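Local atomic coordinates of hydrolase, haloacid dehalogenase-like family (PDB entry 2HCF), a protein that binds magnesium and is probably a hydrolase of the haloacid dehalogenase-like family, its exact substrate not established. Residues R23-D28 against A81-R86; E32-E37 against A69-K74. One frame throughout, in Å; residues are numbered along the deposited sequence.

Contact 1 (R23-D28 against A81-R86)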
# COMPACT_ATOMS: atom_id res chain seq x y z
N ARG A 23 6.36 -11.04 8.70
CA ARG A 23 5.40 -11.48 9.73
C ARG A 23 6.12 -11.73 11.05
O ARG A 23 5.60 -11.44 12.12
CB ARG A 23 4.62 -12.73 9.23
CG ARG A 23 4.04 -13.62 10.31
N ARG A 24 7.34 -12.23 10.97
CA ARG A 24 8.11 -12.52 12.16
C ARG A 24 8.72 -11.28 12.82
O ARG A 24 8.86 -11.26 14.02
CB ARG A 24 9.17 -13.55 11.83
CG ARG A 24 8.52 -14.88 11.35
CD ARG A 24 9.53 -16.06 11.34
NE ARG A 24 10.75 -15.72 10.59
CZ ARG A 24 10.90 -15.84 9.27
NH1 ARG A 24 9.91 -16.33 8.52
NH2 ARG A 24 12.04 -15.47 8.71
N VAL A 25 9.08 -10.28 12.02
CA VAL A 25 9.46 -8.96 12.54
C VAL A 25 8.34 -8.35 13.35
O VAL A 25 8.55 -7.83 14.44
CB VAL A 25 9.85 -8.00 11.37
CG1 VAL A 25 9.94 -6.54 11.85
CG2 VAL A 25 11.14 -8.43 10.73
N LEU A 26 7.12 -8.39 12.83
CA LEU A 26 6.00 -7.87 13.60
C LEU A 26 5.80 -8.66 14.90
O LEU A 26 5.63 -8.06 15.96
CB LEU A 26 4.70 -7.84 12.80
CG LEU A 26 3.52 -7.19 13.55
CD1 LEU A 26 3.75 -5.73 13.92
CD2 LEU A 26 2.26 -7.29 12.72
N ALA A 27 5.80 -9.99 14.81
CA ALA A 27 5.55 -10.81 16.00
C ALA A 27 6.58 -10.52 17.08
O ALA A 27 6.23 -10.35 18.25
CB ALA A 27 5.55 -12.29 15.62
N ASP A 28 7.84 -10.45 16.68
CA ASP A 28 8.92 -10.09 17.58
C ASP A 28 8.79 -8.71 18.23
O ASP A 28 9.20 -8.52 19.38
CB ASP A 28 10.28 -10.19 16.85
CG ASP A 28 10.77 -11.63 16.72
OD1 ASP A 28 10.15 -12.52 17.35
OD2 ASP A 28 11.76 -11.88 16.00
N ALA A 81 11.86 -0.22 13.32
CA ALA A 81 13.29 -0.33 13.57
C ALA A 81 13.78 -1.75 13.30
O ALA A 81 14.81 -1.96 12.66
CB ALA A 81 13.60 0.07 14.99
N LEU A 82 13.00 -2.73 13.76
CA LEU A 82 13.38 -4.14 13.56
C LEU A 82 13.34 -4.52 12.08
O LEU A 82 14.23 -5.24 11.60
CB LEU A 82 12.44 -5.03 14.34
CG LEU A 82 13.02 -6.27 14.99
CD1 LEU A 82 14.34 -5.99 15.72
CD2 LEU A 82 11.95 -6.83 15.94
N PHE A 83 12.35 -4.02 11.35
CA PHE A 83 12.23 -4.28 9.92
C PHE A 83 13.46 -3.71 9.21
O PHE A 83 14.10 -4.41 8.42
CB PHE A 83 10.92 -3.73 9.34
CG PHE A 83 10.69 -4.14 7.92
CD1 PHE A 83 10.37 -5.45 7.62
CD2 PHE A 83 10.96 -3.25 6.88
CE1 PHE A 83 10.22 -5.85 6.29
CE2 PHE A 83 10.84 -3.66 5.54
CZ PHE A 83 10.47 -4.95 5.25
N ARG A 84 13.83 -2.48 9.56
CA ARG A 84 14.97 -1.82 8.91
C ARG A 84 16.27 -2.52 9.24
O ARG A 84 17.20 -2.52 8.44
CB ARG A 84 15.00 -0.31 9.27
CG ARG A 84 13.79 0.47 8.63
CD ARG A 84 13.83 2.03 8.69
N GLU A 85 16.33 -3.14 10.41
CA GLU A 85 17.50 -3.85 10.86
C GLU A 85 17.66 -5.18 10.13
O GLU A 85 18.76 -5.56 9.76
CB GLU A 85 17.38 -4.13 12.35
CG GLU A 85 18.67 -4.49 13.03
CD GLU A 85 18.47 -5.26 14.33
OE1 GLU A 85 17.58 -4.88 15.15
OE2 GLU A 85 19.22 -6.25 14.53
N ARG A 86 16.58 -5.92 9.96
CA ARG A 86 16.69 -7.31 9.49
C ARG A 86 16.51 -7.49 7.99
O ARG A 86 17.10 -8.39 7.41
CB ARG A 86 15.67 -8.20 10.20
CG ARG A 86 15.86 -8.32 11.68
CD ARG A 86 14.80 -9.26 12.20
NE ARG A 86 14.80 -9.38 13.65
CZ ARG A 86 13.87 -10.02 14.34
NH1 ARG A 86 12.84 -10.60 13.73
NH2 ARG A 86 13.97 -10.08 15.66
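The Arg86 guanidinium meets Asp28 at its edge, while one of its faces lies over Leu82 CG, 3.7 Å above the plane and displaced from the centre. The grip is end-on and falls on a single oxygen: Arg86 NH1 and NH2 reach Asp28 OD2 at 2.8 and 2.9 Å, the NH1 bond with an N-H...O angle of 144°. OD2 lies close to the guanidinium plane but is approached on its anti side, from somewhat out of the carboxylate plane, and carboxylate and guanidinium planes stand 82° apart. The extended Arg86 chain from CG to NE spans the gap, passing Val25 CG2 with CD at 4.0 Å. Val25, with CG1 anti to its backbone N, pushes that methyl against the turn of Leu82 and Phe83, 3.5 Å from Phe83 N and 3.8 Å from Leu82 CB. The Phe83 ring has Val25 CG2 obliquely beside it and packs on Met21 and on helix 121-129. Segments 23-28 and 81-86 run roughly opposite ways, 137° between their directions, axes 9.4 Å apart at closest. A methionine in place of Arg86 would probably leave the Asp28 carboxylate without its countercharge and free to turn. The salt bridge lies at the more exposed margin of an apolar patch centred on buried Val25.

Contact 2 (E32-E37 against A69-K74)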
# COMPACT_ATOMS: atom_id res chain seq x y z
N GLU A 32 8.09 -8.00 22.25
CA GLU A 32 8.93 -7.05 22.95
C GLU A 32 8.15 -6.00 23.73
O GLU A 32 8.55 -5.63 24.82
CB GLU A 32 9.90 -6.38 22.00
CG GLU A 32 10.84 -5.45 22.73
CD GLU A 32 11.98 -4.92 21.86
OE1 GLU A 32 12.31 -5.55 20.81
OE2 GLU A 32 12.56 -3.87 22.27
N VAL A 33 7.04 -5.53 23.17
CA VAL A 33 6.31 -4.40 23.75
C VAL A 33 5.18 -4.88 24.65
O VAL A 33 5.03 -4.39 25.77
CB VAL A 33 5.77 -3.50 22.64
CG1 VAL A 33 4.80 -2.46 23.16
CG2 VAL A 33 6.97 -2.80 21.91
N TYR A 34 4.38 -5.84 24.18
CA TYR A 34 3.23 -6.32 24.94
C TYR A 34 3.44 -7.66 25.66
O TYR A 34 2.60 -8.06 26.47
CB TYR A 34 2.02 -6.48 24.01
CG TYR A 34 1.55 -5.21 23.36
CD1 TYR A 34 0.67 -4.34 24.02
CD2 TYR A 34 1.94 -4.88 22.07
CE1 TYR A 34 0.21 -3.18 23.39
CE2 TYR A 34 1.50 -3.74 21.44
CZ TYR A 34 0.63 -2.90 22.10
OH TYR A 34 0.21 -1.76 21.46
N GLY A 35 4.52 -8.38 25.34
CA GLY A 35 4.75 -9.72 25.87
C GLY A 35 4.22 -10.86 25.00
O GLY A 35 4.60 -12.01 25.18
N THR A 36 3.34 -10.56 24.05
CA THR A 36 2.73 -11.56 23.20
C THR A 36 2.71 -11.06 21.76
O THR A 36 2.62 -9.86 21.52
CB THR A 36 1.30 -11.86 23.64
OG1 THR A 36 0.74 -12.87 22.79
CG2 THR A 36 0.42 -10.61 23.61
N GLU A 37 2.82 -11.99 20.82
CA GLU A 37 2.63 -11.69 19.40
C GLU A 37 1.18 -11.74 19.00
O GLU A 37 0.84 -11.50 17.85
CB GLU A 37 3.45 -12.63 18.50
CG GLU A 37 3.14 -14.13 18.63
CD GLU A 37 3.83 -14.97 17.55
OE1 GLU A 37 3.27 -15.11 16.45
OE2 GLU A 37 4.93 -15.51 17.81
N ALA A 69 -3.83 0.52 22.59
CA ALA A 69 -3.57 1.94 22.29
C ALA A 69 -2.47 2.54 23.15
O ALA A 69 -1.64 3.32 22.66
CB ALA A 69 -4.84 2.75 22.47
N ASP A 70 -2.44 2.17 24.42
CA ASP A 70 -1.46 2.70 25.35
C ASP A 70 -0.00 2.50 24.93
O ASP A 70 0.84 3.33 25.25
CB ASP A 70 -1.64 2.09 26.75
CG ASP A 70 -0.81 2.81 27.80
OD1 ASP A 70 -0.98 4.03 27.96
OD2 ASP A 70 0.01 2.17 28.48
N LYS A 71 0.30 1.38 24.27
CA LYS A 71 1.66 1.10 23.83
C LYS A 71 1.80 1.03 22.31
O LYS A 71 2.81 0.60 21.80
CB LYS A 71 2.16 -0.20 24.43
CG LYS A 71 2.19 -0.26 25.96
CD LYS A 71 2.89 -1.56 26.38
CE LYS A 71 2.94 -1.78 27.87
NZ LYS A 71 3.26 -3.24 28.24
N PHE A 72 0.77 1.47 21.60
CA PHE A 72 0.74 1.35 20.13
C PHE A 72 1.94 2.03 19.48
O PHE A 72 2.64 1.42 18.66
CB PHE A 72 -0.58 1.90 19.56
CG PHE A 72 -0.67 1.80 18.08
CD1 PHE A 72 -0.11 2.79 17.26
CD2 PHE A 72 -1.29 0.72 17.47
CE1 PHE A 72 -0.19 2.72 15.88
CE2 PHE A 72 -1.35 0.64 16.08
CZ PHE A 72 -0.80 1.67 15.30
N ASP A 73 2.21 3.28 19.85
CA ASP A 73 3.30 4.03 19.20
C ASP A 73 4.64 3.35 19.42
O ASP A 73 5.44 3.25 18.48
CB ASP A 73 3.35 5.49 19.66
CG ASP A 73 2.15 6.30 19.19
OD1 ASP A 73 1.54 5.99 18.13
OD2 ASP A 73 1.76 7.26 19.90
N LYS A 74 4.89 2.85 20.63
CA LYS A 74 6.12 2.08 20.86
C LYS A 74 6.19 0.78 20.04
O LYS A 74 7.24 0.42 19.52
CB LYS A 74 6.29 1.78 22.35
CG LYS A 74 7.50 0.92 22.66
CD LYS A 74 8.27 1.35 23.87
CE LYS A 74 9.71 0.77 23.82
NZ LYS A 74 10.54 1.32 22.67
O HOH W 1 1.74 -6.01 28.36
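Lys71 lies along Val33 and Tyr34 at the end of helix 21-34. Its CB touches both side chains, 3.7 Å from Val33 CG1 and also 3.7 Å from Tyr34 CE1. CG stands anti to the carbonyl carbon, and from there the chain runs extended alongside Val33, the two side chains passing in opposite directions. CD lies near Val33 CG1 and the carbonyl oxygen of the same residue; CE continues past that oxygen. At the tip, NZ donates to Val33 O at 3.2 Å, with a C=O...N angle of 154° and the nitrogen tilted 16° from the carbonyl plane. A water accepts a weak bond from NZ and donates to Tyr34 O, so the ammonium reaches Val33 O directly and Tyr34 O only through the water.

Helices 21-34 and 65-86, which run in roughly opposite directions, probably belong to the helical part inserted after the first strand of the Rossmann-like core, consistent with the cap domain of HAD enzymes. Helix 21-34 stops here: Gly35, at phi 92°, is the first residue to leave helical angles, and a side chain there would run into the carbonyl oxygen of Tyr34.

Val33 also uses its second methyl, CG2 meeting Lys74 CG at 3.8 Å. The Tyr34 ring has Val33 CG1 over one face, displaced from the centre, and extends its hydroxyl to the backbone of helix 65-86. Tyr34 OH lies 3.3 Å from Lys71 C, but its hydrogen bond goes to Ile68 O, one turn earlier. Leu58 of helix 50-59 and Leu63 pack against the same ring.

How the contacts relate
Contacts 1 and 2 are two stations along one pair of helices that run in roughly opposite directions, 21-34 with 65-86, their centres 14 Å apart. Going forward along helix 21-34 means going backward along helix 65-86, so contact 2 lies within the chain span that contact 1 brackets. They touch directly where Ala27 CB meets Glu37 CB at 3.6 Å. Contact 1 is partly buried and lies nearer the magnesium site: the Phe83 side chain is about 7 Å from that of Asp12, a magnesium ligand with Asp10 and Asp178. Contact 2 lies at the surface, the Tyr34 side chain about 10 Å from that of Glu64, a ligand of a second magnesium that is not bound to this chain here.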